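PDB 3S40: diacylglycerol kinase from Bacillus anthracis, which probably transfers the gamma-phosphate of ATP to diacylglycerol to make phosphatidic acid, as lipid kinases of this family do. Local coordinates for residues A[134-139]-A[278-283]; A[140-145]-A[270-275]; A[259-264]-A[285-290]. All coordinates share one frame; numbering follows the deposited sequence.

Contact 1: A[134-139]-A[278-283]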
loop_
_atom_site.group_PDB
_atom_site.type_symbol
_atom_site.label_atom_id
_atom_site.label_comp_id
_atom_site.label_asym_id
_atom_site.label_seq_id
_atom_site.Cartn_x
_atom_site.Cartn_y
_atom_site.Cartn_z
ATOM N N ASN A 134 13.374 7.337 -5.216
ATOM C CA ASN A 134 13.737 8.547 -5.955
ATOM C C ASN A 134 12.762 9.678 -5.630
ATOM O O ASN A 134 12.179 10.273 -6.533
ATOM C CB ASN A 134 13.739 8.302 -7.477
ATOM C CG ASN A 134 14.912 7.444 -7.941
ATOM O OD1 ASN A 134 15.847 7.186 -7.180
ATOM N ND2 ASN A 134 14.876 7.015 -9.210
ATOM N N GLY A 135 12.564 9.945 -4.344
ATOM C CA GLY A 135 11.646 10.993 -3.916
ATOM C C GLY A 135 10.208 10.838 -4.386
ATOM O O GLY A 135 9.519 11.819 -4.670
ATOM N N GLN A 136 9.759 9.593 -4.480
ATOM C CA GLN A 136 8.366 9.270 -4.751
ATOM C C GLN A 136 7.896 8.295 -3.659
ATOM O O GLN A 136 8.599 7.317 -3.351
ATOM C CB GLN A 136 8.261 8.633 -6.131
ATOM C CG GLN A 136 6.983 7.859 -6.387
ATOM C CD GLN A 136 5.788 8.758 -6.613
ATOM O OE1 GLN A 136 5.505 9.158 -7.742
ATOM N NE2 GLN A 136 5.076 9.078 -5.538
ATOM N N HIS A 137 6.732 8.556 -3.063
ATOM C CA HIS A 137 6.235 7.719 -1.961
ATOM C C HIS A 137 5.398 6.547 -2.442
ATOM O O HIS A 137 4.535 6.719 -3.302
ATOM C CB HIS A 137 5.372 8.526 -0.978
ATOM C CG HIS A 137 6.108 9.624 -0.285
ATOM N ND1 HIS A 137 6.050 10.937 -0.704
ATOM C CD2 HIS A 137 6.915 9.609 0.801
ATOM C CE1 HIS A 137 6.792 11.682 0.097
ATOM N NE2 HIS A 137 7.325 10.901 1.022
ATOM N N PHE A 138 5.630 5.366 -1.867
ATOM C CA PHE A 138 4.708 4.241 -2.060
ATOM C C PHE A 138 4.411 3.467 -0.780
ATOM O O PHE A 138 5.232 3.394 0.134
ATOM C CB PHE A 138 5.164 3.280 -3.171
ATOM C CG PHE A 138 6.427 2.529 -2.861
ATOM C CD1 PHE A 138 6.377 1.250 -2.313
ATOM C CD2 PHE A 138 7.665 3.089 -3.140
ATOM C CE1 PHE A 138 7.550 0.545 -2.047
ATOM C CE2 PHE A 138 8.836 2.396 -2.878
ATOM C CZ PHE A 138 8.781 1.121 -2.324
ATOM N N LEU A 139 3.225 2.881 -0.744
ATOM C CA LEU A 139 2.732 2.179 0.430
ATOM C C LEU A 139 2.842 0.667 0.252
ATOM O O LEU A 139 3.011 -0.082 1.222
ATOM C CB LEU A 139 1.272 2.559 0.643
ATOM C CG LEU A 139 0.793 2.769 2.070
ATOM C CD1 LEU A 139 1.838 3.525 2.858
ATOM C CD2 LEU A 139 -0.539 3.514 2.053
ATOM N N SER A 278 2.173 6.196 -12.244
ATOM C CA SER A 278 3.418 6.680 -11.651
ATOM C C SER A 278 4.619 6.468 -12.574
ATOM O O SER A 278 4.647 5.527 -13.371
ATOM C CB SER A 278 3.660 6.016 -10.297
ATOM O OG SER A 278 2.621 6.335 -9.388
ATOM N N SER A 279 5.616 7.341 -12.452
ATOM C CA SER A 279 6.728 7.353 -13.396
ATOM C C SER A 279 8.103 7.378 -12.736
ATOM O O SER A 279 8.611 8.439 -12.361
ATOM C CB SER A 279 6.604 8.550 -14.337
ATOM O OG SER A 279 6.760 9.763 -13.623
ATOM N N LEU A 280 8.705 6.203 -12.603
ATOM C CA LEU A 280 10.092 6.113 -12.182
ATOM C C LEU A 280 10.827 5.215 -13.156
ATOM O O LEU A 280 10.234 4.671 -14.084
ATOM C CB LEU A 280 10.206 5.550 -10.758
ATOM C CG LEU A 280 9.770 6.451 -9.597
ATOM C CD1 LEU A 280 9.359 5.629 -8.393
ATOM C CD2 LEU A 280 10.872 7.436 -9.234
ATOM N N HIS A 281 12.121 5.049 -12.930
ATOM C CA HIS A 281 12.927 4.175 -13.757
ATOM C C HIS A 281 14.308 4.102 -13.140
ATOM O O HIS A 281 14.726 5.021 -12.437
ATOM C CB HIS A 281 13.011 4.726 -15.178
ATOM C CG HIS A 281 13.497 6.136 -15.237
ATOM N ND1 HIS A 281 14.778 6.496 -14.876
ATOM C CD2 HIS A 281 12.866 7.283 -15.584
ATOM C CE1 HIS A 281 14.920 7.803 -15.013
ATOM N NE2 HIS A 281 13.776 8.303 -15.441
ATOM N N THR A 282 15.009 3.001 -13.392
ATOM C CA THR A 282 16.366 2.828 -12.884
ATOM C C THR A 282 17.310 3.886 -13.458
ATOM O O THR A 282 17.049 4.430 -14.526
ATOM C CB THR A 282 16.917 1.412 -13.219
ATOM O OG1 THR A 282 16.735 1.136 -14.618
ATOM C CG2 THR A 282 16.200 0.347 -12.398
ATOM N N PRO A 283 18.409 4.187 -12.742
ATOM C CA PRO A 283 18.717 3.648 -11.412
ATOM C C PRO A 283 17.815 4.281 -10.354
ATOM O O PRO A 283 17.122 5.254 -10.652
ATOM C CB PRO A 283 20.175 4.063 -11.191
ATOM C CG PRO A 283 20.340 5.287 -12.022
ATOM C CD PRO A 283 19.477 5.073 -13.238
#
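Asn-134 reaches over to the segment 278-283 with both the apolar and the polar part of its side chain. Its CB lies 3.5 Å from CD2 of Leu-280, one methyl of that residue's fork. The next atom, CG, stands beside the backbone N (chi1 -72°), and from it the two arms of the amide part company. ND2 donates to the carbonyl O of Pro-283 over 3.2 Å in an almost straight bond, 172° at the hydrogen. The acceptor lies in the plane of the amide, and the N-H meets a lone pair in the plane of the Pro-283 carbonyl. OD1, the other arm, accepts from the backbone N of Gln-285, so the amide is held at both ends and its rotation is fixed. Pro-283 follows a cis peptide bond, and the carbonyl that Asn-134 holds lies just after it.

The other methyl of Leu-280, CD1, packs against Gln-136, 3.8 Å from its CG, where the glutamine chain crosses the leucine at a slant before bending at its second torsion (75°). The bend turns the amide away from Leu-280, and its NE2 donates to OD1 of Asn-81 and weakly, over 3.3 Å, to the carbonyl O of His-137. Leu-280 therefore rests its two branches on the aliphatic parts of two polar residues, a modest contact at the protein surface.

Strand 136-138 is an edge strand of its sheet, bonded through Phe-138 to Ala-131 of strand 125-133, whereas strand 280-281 borders another sheet, with Leu-280 bonded to Val-272 of strand 271-274. Helix 73-83 lies next to both segments, touching Leu-139 through Thr-80 and Ser-278 through Phe-77.

Contact 2: A[140-145]-A[270-275]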
loop_
_atom_site.group_PDB
_atom_site.type_symbol
_atom_site.label_atom_id
_atom_site.label_comp_id
_atom_site.label_asym_id
_atom_site.label_seq_id
_atom_site.Cartn_x
_atom_site.Cartn_y
_atom_site.Cartn_z
ATOM N N ASN A 140 2.744 0.219 -0.996
ATOM C CA ASN A 140 2.629 -1.202 -1.269
ATOM C C ASN A 140 3.866 -1.844 -1.863
ATOM O O ASN A 140 4.449 -2.754 -1.267
ATOM C CB ASN A 140 1.424 -1.478 -2.161
ATOM C CG ASN A 140 0.435 -2.381 -1.502
ATOM O OD1 ASN A 140 -0.676 -1.968 -1.161
ATOM N ND2 ASN A 140 0.836 -3.627 -1.289
ATOM N N PHE A 141 4.278 -1.382 -3.035
ATOM C CA PHE A 141 5.359 -2.071 -3.703
ATOM C C PHE A 141 6.023 -1.230 -4.771
ATOM O O PHE A 141 5.444 -0.289 -5.292
ATOM C CB PHE A 141 4.849 -3.390 -4.309
ATOM C CG PHE A 141 4.165 -3.219 -5.640
ATOM C CD1 PHE A 141 4.879 -3.356 -6.821
ATOM C CD2 PHE A 141 2.821 -2.889 -5.708
ATOM C CE1 PHE A 141 4.260 -3.184 -8.045
ATOM C CE2 PHE A 141 2.192 -2.706 -6.937
ATOM C CZ PHE A 141 2.914 -2.855 -8.105
ATOM N N TRP A 142 7.254 -1.607 -5.080
ATOM C CA TRP A 142 8.036 -1.054 -6.171
ATOM C C TRP A 142 8.493 -2.288 -6.967
ATOM O O TRP A 142 8.987 -3.254 -6.381
ATOM C CB TRP A 142 9.227 -0.313 -5.567
ATOM C CG TRP A 142 10.282 0.229 -6.504
ATOM C CD1 TRP A 142 10.520 1.546 -6.792
ATOM C CD2 TRP A 142 11.292 -0.520 -7.209
ATOM N NE1 TRP A 142 11.596 1.661 -7.648
ATOM C CE2 TRP A 142 12.085 0.410 -7.920
ATOM C CE3 TRP A 142 11.589 -1.881 -7.320
ATOM C CZ2 TRP A 142 13.149 0.019 -8.737
ATOM C CZ3 TRP A 142 12.651 -2.267 -8.121
ATOM C CH2 TRP A 142 13.417 -1.321 -8.823
ATOM N N GLY A 143 8.299 -2.273 -8.283
ATOM C CA GLY A 143 8.675 -3.401 -9.119
ATOM C C GLY A 143 9.157 -3.051 -10.525
ATOM O O GLY A 143 8.626 -2.150 -11.175
ATOM N N ILE A 144 10.191 -3.759 -10.978
ATOM C CA ILE A 144 10.643 -3.713 -12.367
ATOM C C ILE A 144 10.599 -5.130 -12.942
ATOM O O ILE A 144 10.964 -6.090 -12.253
ATOM C CB ILE A 144 12.100 -3.205 -12.490
ATOM C CG1 ILE A 144 13.051 -4.106 -11.700
ATOM C CG2 ILE A 144 12.229 -1.762 -12.028
ATOM C CD1 ILE A 144 14.513 -3.693 -11.792
ATOM N N GLY A 145 10.146 -5.261 -14.190
ATOM C CA GLY A 145 10.159 -6.542 -14.882
ATOM C C GLY A 145 8.781 -7.094 -15.189
ATOM O O GLY A 145 7.793 -6.358 -15.132
ATOM N N LYS A 270 15.346 0.858 -17.053
ATOM C CA LYS A 270 14.068 0.144 -17.113
ATOM C C LYS A 270 12.980 0.965 -16.413
ATOM O O LYS A 270 13.272 1.830 -15.584
ATOM C CB LYS A 270 14.177 -1.247 -16.477
ATOM C CG LYS A 270 15.230 -2.152 -17.118
ATOM C CD LYS A 270 15.225 -3.554 -16.516
ATOM C CE LYS A 270 14.004 -4.353 -16.959
ATOM N NZ LYS A 270 14.127 -4.850 -18.361
ATOM N N GLU A 271 11.728 0.693 -16.751
ATOM C CA GLU A 271 10.613 1.429 -16.174
ATOM C C GLU A 271 10.183 0.801 -14.856
ATOM O O GLU A 271 10.257 -0.419 -14.686
ATOM C CB GLU A 271 9.439 1.447 -17.147
ATOM C CG GLU A 271 8.192 2.114 -16.605
ATOM C CD GLU A 271 7.064 2.133 -17.622
ATOM O OE1 GLU A 271 6.970 1.173 -18.421
ATOM O OE2 GLU A 271 6.280 3.108 -17.629
ATOM N N VAL A 272 9.725 1.633 -13.927
ATOM C CA VAL A 272 9.306 1.149 -12.614
ATOM C C VAL A 272 7.793 1.214 -12.418
ATOM O O VAL A 272 7.149 2.175 -12.831
ATOM C CB VAL A 272 9.980 1.942 -11.482
ATOM C CG1 VAL A 272 9.316 1.629 -10.136
ATOM C CG2 VAL A 272 11.478 1.657 -11.443
ATOM N N ASP A 273 7.242 0.184 -11.780
ATOM C CA ASP A 273 5.833 0.160 -11.423
ATOM C C ASP A 273 5.650 0.241 -9.899
ATOM O O ASP A 273 6.401 -0.371 -9.138
ATOM C CB ASP A 273 5.186 -1.105 -11.963
ATOM C CG ASP A 273 3.689 -1.121 -11.765
ATOM O OD1 ASP A 273 3.247 -1.285 -10.608
ATOM O OD2 ASP A 273 2.954 -0.975 -12.768
ATOM N N THR A 274 4.655 1.005 -9.462
ATOM C CA THR A 274 4.328 1.111 -8.043
ATOM C C THR A 274 2.841 0.917 -7.799
ATOM O O THR A 274 2.103 0.467 -8.673
ATOM C CB THR A 274 4.697 2.476 -7.470
ATOM O OG1 THR A 274 3.994 3.490 -8.197
ATOM C CG2 THR A 274 6.188 2.718 -7.567
ATOM N N ASP A 275 2.404 1.275 -6.599
ATOM C CA ASP A 275 1.023 1.049 -6.194
ATOM C C ASP A 275 0.061 1.298 -7.351
ATOM O O ASP A 275 -0.499 2.386 -7.478
ATOM C CB ASP A 275 0.654 1.938 -5.000
ATOM C CG ASP A 275 1.713 1.924 -3.902
ATOM O OD1 ASP A 275 1.621 2.760 -2.972
ATOM O OD2 ASP A 275 2.645 1.090 -3.975
#
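Within an antiparallel sheet of the C-terminal beta-sandwich-like domain, strands 141-144 and 271-274 run side by side, and Gly-143 and Asp-273 form the hydrogen-bonded pair between them. Gly-143 N donates to Asp-273 O, and Asp-273 N returns the bond to Gly-143 O, each over 2.8 Å. Val-272 packs on the indole of Trp-142: its CG1 methyl stands 3.6 Å from the centroid of the five-membered ring, over the face and 20° off the normal, a CH-pi contact. The second methyl, CG2, turns to Ile-144 and lies 3.5 Å from its CG2. NE1 of the indole is buried under the valine without a polar partner in the model. CZ of Phe-141 comes 3.0 Å from OD1 of Asp-273, ring and carboxylate planes 15° apart, and the Thr-274 backbone lies over one ring face; this OD1 is likewise buried without a partner.

Here the sandwich shows its two layers: the same indole touches Cys-284 and Ile-286 of strand 284-296, which belongs to the other sheet, while strand 198-202 flanks 141-144 on its second edge.

Where strand 141-144 begins, the carboxylate of Asp-275 takes over from backbone pairing. Its OD2 accepts from two successive amides, Asn-140 N and Phe-141 N, both 3.1 Å away and on the same face of the carboxylate plane. The bond from Phe-141 is the straighter, at 167°, and Asp-275 OD1 accepts from Leu-139 N.

Contact 3: A[259-264]-A[285-290]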
loop_
_atom_site.group_PDB
_atom_site.type_symbol
_atom_site.label_atom_id
_atom_site.label_comp_id
_atom_site.label_asym_id
_atom_site.label_seq_id
_atom_site.Cartn_x
_atom_site.Cartn_y
_atom_site.Cartn_z
ATOM N N ALA A 259 16.134 -4.787 4.010
ATOM C CA ALA A 259 17.096 -3.699 4.147
ATOM C C ALA A 259 16.416 -2.345 4.318
ATOM O O ALA A 259 15.257 -2.183 3.952
ATOM C CB ALA A 259 18.041 -3.680 2.958
ATOM N N LYS A 260 17.129 -1.377 4.889
ATOM C CA LYS A 260 16.556 -0.044 5.088
ATOM C C LYS A 260 16.923 0.932 3.978
ATOM O O LYS A 260 16.171 1.856 3.698
ATOM C CB LYS A 260 16.956 0.549 6.438
ATOM C CG LYS A 260 16.312 -0.121 7.632
ATOM C CD LYS A 260 16.491 0.722 8.877
ATOM C CE LYS A 260 15.770 0.114 10.071
ATOM N NZ LYS A 260 15.577 1.115 11.162
ATOM N N SER A 261 18.092 0.742 3.371
ATOM C CA SER A 261 18.576 1.665 2.353
ATOM C C SER A 261 19.046 0.885 1.141
ATOM O O SER A 261 19.986 0.081 1.216
ATOM C CB SER A 261 19.703 2.542 2.896
ATOM O OG SER A 261 20.054 3.538 1.949
ATOM N N ILE A 262 18.390 1.134 0.018
ATOM C CA ILE A 262 18.528 0.262 -1.135
ATOM C C ILE A 262 18.803 1.039 -2.403
ATOM O O ILE A 262 18.156 2.049 -2.697
ATOM C CB ILE A 262 17.254 -0.581 -1.317
ATOM C CG1 ILE A 262 16.921 -1.297 -0.001
ATOM C CG2 ILE A 262 17.414 -1.572 -2.470
ATOM C CD1 ILE A 262 15.637 -2.098 -0.023
ATOM N N HIS A 263 19.787 0.571 -3.150
ATOM C CA HIS A 263 20.047 1.132 -4.465
ATOM C C HIS A 263 20.015 0.040 -5.515
ATOM O O HIS A 263 20.694 -0.991 -5.378
ATOM C CB HIS A 263 21.387 1.876 -4.515
ATOM C CG HIS A 263 21.570 2.674 -5.768
ATOM N ND1 HIS A 263 22.212 2.174 -6.881
ATOM C CD2 HIS A 263 21.161 3.923 -6.097
ATOM C CE1 HIS A 263 22.208 3.089 -7.836
ATOM N NE2 HIS A 263 21.571 4.158 -7.388
ATOM N N ILE A 264 19.224 0.276 -6.557
ATOM C CA ILE A 264 19.042 -0.686 -7.631
ATOM C C ILE A 264 19.492 -0.104 -8.963
ATOM O O ILE A 264 18.990 0.934 -9.412
ATOM C CB ILE A 264 17.574 -1.133 -7.777
ATOM C CG1 ILE A 264 16.974 -1.508 -6.425
ATOM C CG2 ILE A 264 17.467 -2.292 -8.751
ATOM C CD1 ILE A 264 15.931 -0.521 -5.955
ATOM N N GLN A 285 17.174 4.930 -5.864
ATOM C CA GLN A 285 17.492 4.867 -4.439
ATOM C C GLN A 285 16.199 4.751 -3.643
ATOM O O GLN A 285 15.222 5.470 -3.906
ATOM C CB GLN A 285 18.269 6.114 -3.991
ATOM C CG GLN A 285 18.677 6.122 -2.508
ATOM C CD GLN A 285 19.691 5.027 -2.138
ATOM O OE1 GLN A 285 20.456 4.558 -2.985
ATOM N NE2 GLN A 285 19.700 4.628 -0.863
ATOM N N ILE A 286 16.184 3.832 -2.681
ATOM C CA ILE A 286 14.988 3.633 -1.871
ATOM C C ILE A 286 15.282 3.757 -0.383
ATOM O O ILE A 286 16.255 3.176 0.128
ATOM C CB ILE A 286 14.303 2.281 -2.132
ATOM C CG1 ILE A 286 14.267 1.960 -3.627
ATOM C CG2 ILE A 286 12.902 2.288 -1.534
ATOM C CD1 ILE A 286 13.441 0.757 -3.975
ATOM N N GLU A 287 14.417 4.522 0.284
ATOM C CA GLU A 287 14.494 4.795 1.718
ATOM C C GLU A 287 13.150 4.442 2.353
ATOM O O GLU A 287 12.116 4.478 1.695
ATOM C CB GLU A 287 14.753 6.289 1.967
ATOM C CG GLU A 287 15.890 6.897 1.166
ATOM C CD GLU A 287 17.256 6.400 1.611
ATOM O OE1 GLU A 287 18.213 6.496 0.812
ATOM O OE2 GLU A 287 17.374 5.919 2.760
ATOM N N LEU A 288 13.163 4.131 3.640
ATOM C CA LEU A 288 11.922 3.880 4.347
ATOM C C LEU A 288 11.675 4.943 5.410
ATOM O O LEU A 288 12.566 5.251 6.192
ATOM C CB LEU A 288 11.969 2.516 5.015
ATOM C CG LEU A 288 10.644 2.186 5.685
ATOM C CD1 LEU A 288 9.668 1.623 4.660
ATOM C CD2 LEU A 288 10.835 1.241 6.832
ATOM N N LEU A 289 10.464 5.493 5.447
ATOM C CA LEU A 289 10.087 6.416 6.521
ATOM C C LEU A 289 9.302 5.688 7.613
ATOM O O LEU A 289 8.118 5.377 7.471
ATOM C CB LEU A 289 9.275 7.584 5.964
ATOM C CG LEU A 289 9.935 8.292 4.781
ATOM C CD1 LEU A 289 8.938 9.272 4.151
ATOM C CD2 LEU A 289 11.222 8.985 5.223
ATOM N N GLN A 290 9.969 5.424 8.719
ATOM C CA GLN A 290 9.386 4.593 9.744
ATOM C C GLN A 290 8.225 5.303 10.444
ATOM O O GLN A 290 8.337 6.448 10.848
ATOM C CB GLN A 290 10.480 4.159 10.730
ATOM C CG GLN A 290 10.153 2.914 11.517
ATOM C CD GLN A 290 11.371 2.309 12.225
ATOM O OE1 GLN A 290 12.522 2.487 11.800
ATOM N NE2 GLN A 290 11.113 1.602 13.317
#
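Ile-286 N donates to Ile-262 O over 2.7 Å, and Ile-262 N answers with a 3.0 Å bond to Ile-286 O, making these two isoleucines the hydrogen-bonded pair of antiparallel strands 261-264 and 285-289. Their side chains share one face of the sheet with the CD1 methyl of Ile-264, which presses to 3.4 Å from CD1 of Ile-286, tighter than usual for two carbons. Leu-224 of strand 224-230 covers Ile-262 and Ile-286 from the opposite sheet.

The other face is polar. Gln-285 bends at its second torsion (66°) and lays its amide across the neighbouring strand: OE1 comes 3.2 Å from CB of His-263, in the plane of the imidazole at its edge, with ring and amide nearly coplanar. NE2 of Gln-285 donates to Glu-287 OE1 over 2.9 Å, reaching it from above the carboxylate plane, and lies 3.0 Å from Ser-261 OG. At the end of the pairing, Lys-260 NZ makes a weak bond to Gln-290 OE1.

The two faces thus differ in chemistry: a buried aliphatic one turned into the sandwich, and a polar, partly exposed one where the Gln-285 amide bonds to Glu-287 along its own strand and packs against His-263 of the next.

Overall arrangement
Along the chain, 134-139 runs straight into 140-145, and 259-264, 270-275, 278-283 and 285-290 follow in order; contact 2 is nested in the loop closed by contact 1, while contact 3 crosses both. The centres of contacts 1 and 2 lie about 8 Å apart, those of 1 and 3 about 12 Å and those of 2 and 3 about 14 Å. Contact 2 belongs to one six-stranded antiparallel sheet and contact 3 to the other; the two meet where Trp-142 reaches Ile-264. Contact 1 bridges the edges of both sheets. Contacts 1 and 2 join parts more than 120 residues apart, contact 3 near neighbours in the chain, all in one two-layered domain beside the parallel-sheet kinase domain.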